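Local coordinates for endo-alpha-mannosidase (Bacteroides thetaiotaomicron, PDB 4ACY), which probably hydrolyses internal alpha-mannosidic linkages of N-glycans as a family GH99 glycoside hydrolase, at residues 357-360 with 361-365; 364-367 with 368-372; 304-307 with 308-312. One frame throughout, in Å; residues are numbered along the deposited sequence.

Contact 1: 357-360 with 361-365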
loop_
_atom_site.group_PDB
_atom_site.type_symbol
_atom_site.label_atom_id
_atom_site.label_comp_id
_atom_site.label_asym_id
_atom_site.label_seq_id
_atom_site.Cartn_x
_atom_site.Cartn_y
_atom_site.Cartn_z
ATOM N N ASP A 357 -10.239 -17.007 9.164
ATOM C CA ASP A 357 -8.934 -16.653 8.566
ATOM C C ASP A 357 -9.122 -15.520 7.555
ATOM O O ASP A 357 -8.260 -14.626 7.421
ATOM C CB ASP A 357 -8.318 -17.852 7.835
ATOM C CG ASP A 357 -8.021 -19.052 8.752
ATOM O OD1 ASP A 357 -8.151 -18.968 9.988
ATOM O OD2 ASP A 357 -7.636 -20.099 8.192
ATOM N N ASP A 358 -10.259 -15.559 6.862
ATOM C CA ASP A 358 -10.587 -14.600 5.813
ATOM C C ASP A 358 -11.525 -13.502 6.300
ATOM O O ASP A 358 -12.138 -12.812 5.488
ATOM C CB ASP A 358 -11.119 -15.304 4.531
ATOM C CG ASP A 358 -12.380 -16.135 4.775
ATOM O OD1 ASP A 358 -12.728 -16.380 5.957
ATOM O OD2 ASP A 358 -13.027 -16.543 3.763
ATOM N N TYR A 359 -11.624 -13.325 7.617
ATOM C CA TYR A 359 -12.488 -12.302 8.174
ATOM C C TYR A 359 -12.265 -10.930 7.538
ATOM O O TYR A 359 -13.224 -10.210 7.230
ATOM C CB TYR A 359 -12.336 -12.162 9.703
ATOM C CG TYR A 359 -13.262 -11.098 10.221
ATOM C CD1 TYR A 359 -14.628 -11.357 10.363
ATOM C CD2 TYR A 359 -12.801 -9.803 10.492
ATOM C CE1 TYR A 359 -15.503 -10.369 10.780
ATOM C CE2 TYR A 359 -13.671 -8.817 10.926
ATOM C CZ TYR A 359 -15.013 -9.104 11.066
ATOM O OH TYR A 359 -15.891 -8.142 11.496
ATOM N N TYR A 360 -10.999 -10.537 7.380
ATOM C CA TYR A 360 -10.735 -9.179 6.906
ATOM C C TYR A 360 -11.029 -8.996 5.429
ATOM O O TYR A 360 -11.362 -7.904 5.017
ATOM C CB TYR A 360 -9.355 -8.646 7.343
ATOM C CG TYR A 360 -9.357 -8.478 8.840
ATOM C CD1 TYR A 360 -9.858 -7.310 9.430
ATOM C CD2 TYR A 360 -8.917 -9.509 9.669
ATOM C CE1 TYR A 360 -9.909 -7.188 10.817
ATOM C CE2 TYR A 360 -8.949 -9.382 11.047
ATOM C CZ TYR A 360 -9.454 -8.228 11.602
ATOM O OH TYR A 360 -9.500 -8.103 12.960
ATOM N N LEU A 361 -10.998 -10.084 4.662
ATOM C CA LEU A 361 -11.443 -10.027 3.267
ATOM C C LEU A 361 -12.954 -9.851 3.210
ATOM O O LEU A 361 -13.450 -8.993 2.478
ATOM C CB LEU A 361 -11.019 -11.287 2.504
ATOM C CG LEU A 361 -9.542 -11.623 2.379
ATOM C CD1 LEU A 361 -9.418 -12.830 1.490
ATOM C CD2 LEU A 361 -8.755 -10.441 1.774
ATOM N N ILE A 362 -13.677 -10.672 3.980
ATOM C CA ILE A 362 -15.137 -10.552 4.122
ATOM C C ILE A 362 -15.572 -9.162 4.561
ATOM O O ILE A 362 -16.480 -8.565 3.972
ATOM C CB ILE A 362 -15.680 -11.616 5.130
ATOM C CG1 ILE A 362 -15.369 -13.027 4.617
ATOM C CG2 ILE A 362 -17.172 -11.421 5.380
ATOM C CD1 ILE A 362 -15.536 -14.147 5.676
ATOM N N ARG A 363 -14.910 -8.637 5.592
ATOM C CA ARG A 363 -15.283 -7.349 6.164
ATOM C C ARG A 363 -14.940 -6.185 5.220
ATOM O O ARG A 363 -15.633 -5.163 5.208
ATOM C CB ARG A 363 -14.628 -7.169 7.536
ATOM C CG ARG A 363 -15.244 -6.086 8.414
ATOM C CD ARG A 363 -16.721 -6.375 8.698
ATOM N NE ARG A 363 -17.284 -5.432 9.652
ATOM C CZ ARG A 363 -18.593 -5.316 9.897
ATOM N NH1 ARG A 363 -19.475 -6.072 9.244
ATOM N NH2 ARG A 363 -19.017 -4.444 10.787
ATOM N N THR A 364 -13.865 -6.338 4.444
ATOM C CA THR A 364 -13.544 -5.371 3.390
ATOM C C THR A 364 -14.682 -5.258 2.357
ATOM O O THR A 364 -15.106 -4.149 2.018
ATOM C CB THR A 364 -12.213 -5.709 2.685
ATOM O OG1 THR A 364 -11.148 -5.653 3.644
ATOM C CG2 THR A 364 -11.912 -4.690 1.568
ATOM N N ALA A 365 -15.180 -6.403 1.892
ATOM C CA ALA A 365 -16.308 -6.437 0.951
ATOM C C ALA A 365 -17.511 -5.671 1.492
ATOM O O ALA A 365 -18.156 -4.933 0.745
ATOM C CB ALA A 365 -16.696 -7.871 0.620
#
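Arg-363 lies along the ring of Tyr-359, one helical turn earlier, with both side chains pointing the same way. Its CB sits over the ring face as a CH-pi donor, 4.3 Å from the centroid of Tyr-359 and 27° off the normal. CG of Arg-363 stands anti to the backbone N (chi1 -163°); bent at chi2, the chain then runs toward the phenol, where its CD comes 3.4 Å from OH of Tyr-359. The guanidinium plane is 29° from that of the ring, and NE goes on to a salt bridge with Asp-308. A second grip is on Tyr-360 O, which accepts OG1 of Thr-364, at 2.6 Å and tilted from the carbonyl plane, and N of Thr-364, at 3.0 Å and above it; the hydroxyl is also hydrogen-bonded with Tyr-307 OH. At the N-cap, Asp-358 makes no side-chain capping bond. OD1 of Asp-358 is 3.6 Å from CD1 of Ile-362, while OD2 forms a salt bridge with Lys-114. Backbone bonds set this spacing, Arg-363 N to Tyr-359 O being 2.8 Å. The contact occupies the first two turns of helix 359-376, the last helix of the barrel: Leu-361 and Thr-364 face helix 102-115, and Arg-363 reaches helix 305-316.

Contact 2: 364-367 with 368-372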
loop_
_atom_site.group_PDB
_atom_site.type_symbol
_atom_site.label_atom_id
_atom_site.label_comp_id
_atom_site.label_asym_id
_atom_site.label_seq_id
_atom_site.Cartn_x
_atom_site.Cartn_y
_atom_site.Cartn_z
ATOM N N THR A 364 -13.865 -6.338 4.444
ATOM C CA THR A 364 -13.544 -5.371 3.390
ATOM C C THR A 364 -14.682 -5.258 2.357
ATOM O O THR A 364 -15.106 -4.149 2.018
ATOM C CB THR A 364 -12.213 -5.709 2.685
ATOM O OG1 THR A 364 -11.148 -5.653 3.644
ATOM C CG2 THR A 364 -11.912 -4.690 1.568
ATOM N N ALA A 365 -15.180 -6.403 1.892
ATOM C CA ALA A 365 -16.308 -6.437 0.951
ATOM C C ALA A 365 -17.511 -5.671 1.492
ATOM O O ALA A 365 -18.156 -4.933 0.745
ATOM C CB ALA A 365 -16.696 -7.871 0.620
ATOM N N TYR A 366 -17.797 -5.849 2.788
ATOM C CA TYR A 366 -18.849 -5.110 3.490
ATOM C C TYR A 366 -18.635 -3.601 3.414
ATOM O O TYR A 366 -19.544 -2.846 3.073
ATOM C CB TYR A 366 -18.920 -5.551 4.959
ATOM C CG TYR A 366 -19.831 -4.686 5.776
ATOM C CD1 TYR A 366 -21.206 -4.901 5.765
ATOM C CD2 TYR A 366 -19.327 -3.631 6.544
ATOM C CE1 TYR A 366 -22.054 -4.096 6.503
ATOM C CE2 TYR A 366 -20.166 -2.812 7.284
ATOM C CZ TYR A 366 -21.532 -3.062 7.262
ATOM O OH TYR A 366 -22.379 -2.275 7.991
ATOM N N TRP A 367 -17.426 -3.162 3.740
ATOM C CA TRP A 367 -17.100 -1.741 3.707
ATOM C C TRP A 367 -17.067 -1.155 2.294
ATOM O O TRP A 367 -17.487 -0.014 2.087
ATOM C CB TRP A 367 -15.786 -1.486 4.453
ATOM C CG TRP A 367 -16.033 -1.559 5.922
ATOM C CD1 TRP A 367 -15.512 -2.459 6.805
ATOM C CD2 TRP A 367 -16.913 -0.721 6.669
ATOM N NE1 TRP A 367 -15.999 -2.221 8.071
ATOM C CE2 TRP A 367 -16.863 -1.158 8.015
ATOM C CE3 TRP A 367 -17.732 0.365 6.336
ATOM C CZ2 TRP A 367 -17.617 -0.561 9.026
ATOM C CZ3 TRP A 367 -18.478 0.973 7.355
ATOM C CH2 TRP A 367 -18.408 0.507 8.679
ATOM N N VAL A 368 -16.575 -1.927 1.334
ATOM C CA VAL A 368 -16.646 -1.515 -0.072
ATOM C C VAL A 368 -18.111 -1.270 -0.476
ATOM O O VAL A 368 -18.419 -0.274 -1.124
ATOM C CB VAL A 368 -15.921 -2.510 -1.026
ATOM C CG1 VAL A 368 -16.209 -2.197 -2.503
ATOM C CG2 VAL A 368 -14.412 -2.502 -0.775
ATOM N N ASP A 369 -19.014 -2.159 -0.072
ATOM C CA ASP A 369 -20.429 -1.942 -0.377
ATOM C C ASP A 369 -20.981 -0.682 0.311
ATOM O O ASP A 369 -21.729 0.091 -0.308
ATOM C CB ASP A 369 -21.271 -3.169 -0.051
ATOM C CG ASP A 369 -22.722 -2.994 -0.451
ATOM O OD1 ASP A 369 -23.006 -2.870 -1.664
ATOM O OD2 ASP A 369 -23.573 -2.964 0.454
ATOM N N GLU A 370 -20.596 -0.461 1.569
ATOM C CA GLU A 370 -20.983 0.766 2.272
ATOM C C GLU A 370 -20.441 1.994 1.550
ATOM O O GLU A 370 -21.105 3.023 1.470
ATOM C CB GLU A 370 -20.493 0.766 3.726
ATOM C CG GLU A 370 -21.192 -0.224 4.640
ATOM C CD GLU A 370 -22.686 0.025 4.734
ATOM O OE1 GLU A 370 -23.094 1.152 5.097
ATOM O OE2 GLU A 370 -23.440 -0.922 4.451
ATOM N N PHE A 371 -19.217 1.882 1.042
ATOM C CA PHE A 371 -18.576 2.976 0.313
ATOM C C PHE A 371 -19.328 3.293 -0.989
ATOM O O PHE A 371 -19.578 4.469 -1.299
ATOM C CB PHE A 371 -17.108 2.612 0.053
ATOM C CG PHE A 371 -16.362 3.579 -0.831
ATOM C CD1 PHE A 371 -16.152 4.903 -0.449
ATOM C CD2 PHE A 371 -15.819 3.135 -2.026
ATOM C CE1 PHE A 371 -15.431 5.776 -1.259
ATOM C CE2 PHE A 371 -15.097 4.002 -2.851
ATOM C CZ PHE A 371 -14.903 5.323 -2.459
ATOM N N ARG A 372 -19.711 2.251 -1.720
ATOM C CA ARG A 372 -20.422 2.431 -2.987
ATOM C C ARG A 372 -21.791 3.060 -2.755
ATOM O O ARG A 372 -22.209 3.931 -3.519
ATOM C CB ARG A 372 -20.531 1.114 -3.757
ATOM C CG ARG A 372 -19.199 0.605 -4.270
ATOM C CD ARG A 372 -19.327 -0.759 -4.934
ATOM N NE ARG A 372 -20.149 -0.683 -6.137
ATOM C CZ ARG A 372 -19.686 -0.459 -7.365
ATOM N NH1 ARG A 372 -18.385 -0.276 -7.583
ATOM N NH2 ARG A 372 -20.540 -0.406 -8.384
#
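Glu-370 lays its aliphatic part against both Tyr-366 and Trp-367. The aromatic interactions come first. CG of Glu-370 lies over one face of the Tyr-366 ring, offset toward the rim, as a CH-pi contact 4.1 Å from the centroid and 24° off the normal. The bend at chi2 (-60°) turns the carboxylate back over the phenol, with its plane 21° from that of the ring and OE2 of Glu-370 3.9 Å from OH of Tyr-366. Against Trp-367 the carboxylate plane stands perpendicular; here CB of Glu-370 meets CE3 of Trp-367 at 3.8 Å, obliquely to the indole. The two aromatic neighbours also pack on each other, CE2 of Tyr-366 lying 3.7 Å above the indole plane and over its centre.

Apolar packing is slighter: CG2 of Val-368 approaches CG2 of Thr-364 to 4.1 Å.

Among polar interactions, an unbroken run of backbone bonds from N of residue i+4 to O of residue i fixes the pitch, from Val-368 N to Thr-364 O at 2.8 Å through Phe-371 N to Trp-367 O, also 2.8 Å. Charged and polar side-chain ends find partners beyond these residues: Glu-370 OE2 is salt-bridged to Lys-373, and Trp-367 NE1 is hydrogen-bonded to Asp-308 OD1.

This is a middle section of helix 359-376, with a buried side and a solvent side. Trp-367 lies against helix 305-316, its ring stacked with Tyr-311, while Val-368 and Phe-371 pack inward on strand 42-46, and Phe-371 on strand 322-324 as well, where the last and first strands of the TIM barrel close the cylinder.

Contact 3: 304-307 with 308-312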
loop_
_atom_site.group_PDB
_atom_site.type_symbol
_atom_site.label_atom_id
_atom_site.label_comp_id
_atom_site.label_asym_id
_atom_site.label_seq_id
_atom_site.Cartn_x
_atom_site.Cartn_y
_atom_site.Cartn_z
ATOM N N GLY A 304 -12.008 -6.835 14.759
ATOM C CA GLY A 304 -12.511 -6.094 13.606
ATOM C C GLY A 304 -12.999 -4.691 13.913
ATOM O O GLY A 304 -13.271 -3.922 12.996
ATOM N N LYS A 305 -13.118 -4.348 15.193
ATOM C CA LYS A 305 -13.616 -3.014 15.554
ATOM C C LYS A 305 -12.722 -1.879 15.050
ATOM O O LYS A 305 -13.214 -0.830 14.633
ATOM C CB LYS A 305 -13.817 -2.884 17.065
ATOM C CG LYS A 305 -14.519 -1.583 17.445
ATOM C CD LYS A 305 -14.717 -1.460 18.953
ATOM C CE LYS A 305 -15.511 -0.202 19.287
ATOM N NZ LYS A 305 -14.713 1.043 19.074
ATOM N N TYR A 306 -11.413 -2.098 15.107
ATOM C CA TYR A 306 -10.462 -1.078 14.688
ATOM C C TYR A 306 -10.663 -0.769 13.207
ATOM O O TYR A 306 -10.761 0.392 12.816
ATOM C CB TYR A 306 -9.047 -1.573 14.942
ATOM C CG TYR A 306 -7.982 -0.566 14.564
ATOM C CD1 TYR A 306 -7.464 -0.536 13.278
ATOM C CD2 TYR A 306 -7.497 0.353 15.498
ATOM C CE1 TYR A 306 -6.478 0.388 12.913
ATOM C CE2 TYR A 306 -6.506 1.275 15.153
ATOM C CZ TYR A 306 -6.006 1.284 13.860
ATOM O OH TYR A 306 -5.015 2.169 13.506
ATOM N N TYR A 307 -10.752 -1.826 12.402
ATOM C CA TYR A 307 -10.960 -1.692 10.965
ATOM C C TYR A 307 -12.293 -0.998 10.679
ATOM O O TYR A 307 -12.347 -0.070 9.892
ATOM C CB TYR A 307 -10.954 -3.072 10.334
ATOM C CG TYR A 307 -10.763 -3.139 8.832
ATOM C CD1 TYR A 307 -9.878 -2.272 8.165
ATOM C CD2 TYR A 307 -11.419 -4.127 8.080
ATOM C CE1 TYR A 307 -9.673 -2.363 6.786
ATOM C CE2 TYR A 307 -11.216 -4.230 6.694
ATOM C CZ TYR A 307 -10.342 -3.353 6.059
ATOM O OH TYR A 307 -10.121 -3.442 4.696
ATOM N N ASP A 308 -13.363 -1.469 11.320
ATOM C CA ASP A 308 -14.681 -0.832 11.175
ATOM C C ASP A 308 -14.643 0.658 11.441
ATOM O O ASP A 308 -15.177 1.443 10.663
ATOM C CB ASP A 308 -15.709 -1.452 12.126
ATOM C CG ASP A 308 -16.126 -2.845 11.735
ATOM O OD1 ASP A 308 -15.728 -3.361 10.656
ATOM O OD2 ASP A 308 -16.855 -3.453 12.554
ATOM N N ASP A 309 -14.048 1.056 12.562
ATOM C CA ASP A 309 -13.996 2.473 12.926
ATOM C C ASP A 309 -13.233 3.307 11.887
ATOM O O ASP A 309 -13.660 4.408 11.497
ATOM C CB ASP A 309 -13.353 2.650 14.312
ATOM C CG ASP A 309 -14.256 2.189 15.467
ATOM O OD1 ASP A 309 -15.480 2.020 15.286
ATOM O OD2 ASP A 309 -13.741 2.017 16.590
HETATM N N MSE A 310 -12.102 2.771 11.438
HETATM C CA MSE A 310 -11.245 3.504 10.513
HETATM C C MSE A 310 -11.887 3.597 9.123
HETATM O O MSE A 310 -11.858 4.657 8.488
HETATM C CB MSE A 310 -9.852 2.869 10.428
HETATM C CG MSE A 310 -8.805 3.803 9.841
HETATM SE SE MSE A 310 -7.027 3.135 10.209
HETATM C CE MSE A 310 -6.005 4.743 9.805
ATOM N N TYR A 311 -12.463 2.489 8.662
ATOM C CA TYR A 311 -13.084 2.472 7.335
ATOM C C TYR A 311 -14.301 3.398 7.314
ATOM O O TYR A 311 -14.483 4.163 6.370
ATOM C CB TYR A 311 -13.451 1.043 6.921
ATOM C CG TYR A 311 -13.197 0.711 5.460
ATOM C CD1 TYR A 311 -13.722 1.507 4.436
ATOM C CD2 TYR A 311 -12.456 -0.423 5.103
ATOM C CE1 TYR A 311 -13.511 1.187 3.087
ATOM C CE2 TYR A 311 -12.232 -0.753 3.751
ATOM C CZ TYR A 311 -12.761 0.070 2.756
ATOM O OH TYR A 311 -12.569 -0.207 1.419
ATOM N N LYS A 312 -15.104 3.355 8.379
ATOM C CA LYS A 312 -16.257 4.250 8.493
ATOM C C LYS A 312 -15.828 5.714 8.427
ATOM O O LYS A 312 -16.454 6.511 7.726
ATOM C CB LYS A 312 -17.063 3.967 9.771
ATOM C CG LYS A 312 -18.331 4.843 9.941
ATOM C CD LYS A 312 -19.304 4.702 8.757
ATOM C CE LYS A 312 -20.734 5.075 9.150
ATOM N NZ LYS A 312 -21.596 5.197 7.932
#
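Tyr-311 and Tyr-307 leave the helix side by side, and their torsions set how they meet: chi1 of Tyr-311 is -140°, away from the staggered positions, and together with chi2 it turns the ring edge toward the face of Tyr-307. The pair is an offset edge-to-face stack, with centroids of Tyr-307 and Tyr-311 5.5 Å apart and planes at 74°. CD2 of Tyr-311 comes 3.7 Å from CZ of Tyr-307, and Tyr-307 OH, itself hydrogen-bonded with Thr-364 OG1, sits at the edge of the Tyr-311 ring, 3.5 Å from CE2 of that residue.

On the outer side, Lys-305 is extended until chi4 (-71°), where the bend brings NZ to OD2 of Asp-309 in a 2.8 Å salt bridge. The bond uses the syn lone pair of OD2 in Asp-309.

A Met-aromatic contact joins Met-310, selenomethionine in this derivative, to Tyr-306: SE of Met-310 is 3.9 Å from CE1 of Tyr-306 and obliquely placed to the ring. Tyr-306 OH is held by Ala-250 O and Thr-252 N, which fixes the phenol end.

Gly-304, the N-cap residue, has a positive phi at which a CB would be jammed against the preceding carbonyl O, consistent with glycine here; its own carbonyl O receives N of Asp-308 at 3.0 Å in a nearly straight bond, opening the helix.

The contact covers the first two turns of helix 305-316, the helix between the last two barrel strands. Tyr-307, Met-310 and Tyr-311 pack on strand 276-281, Tyr-307 and Tyr-311 also on strand 322-324, and Asp-308 OD1 binds Arg-363 NE and Trp-367 NE1 of helix 359-376.

Contacts 1 and 2 are successive sections of helix 359-376, with centres about 11 Å apart and Thr-364 and Ala-365 in common. Contact 3 belongs to helix 305-316, its centre about 12 Å from either. Asp-308 ties the two helices: its OD1 is 2.8 Å from NE of Arg-363 in contact 1 and 2.8 Å from NE1 of Trp-367 in contact 2, so one carboxylate oxygen serves both. OG1 of Thr-364 meets OH of Tyr-307 at 2.7 Å, a probable hydrogen bond. Packing adds CB of Trp-367 against CG of Tyr-311 at 3.5 Å. Together they join the two last helices on the outside of the TIM barrel.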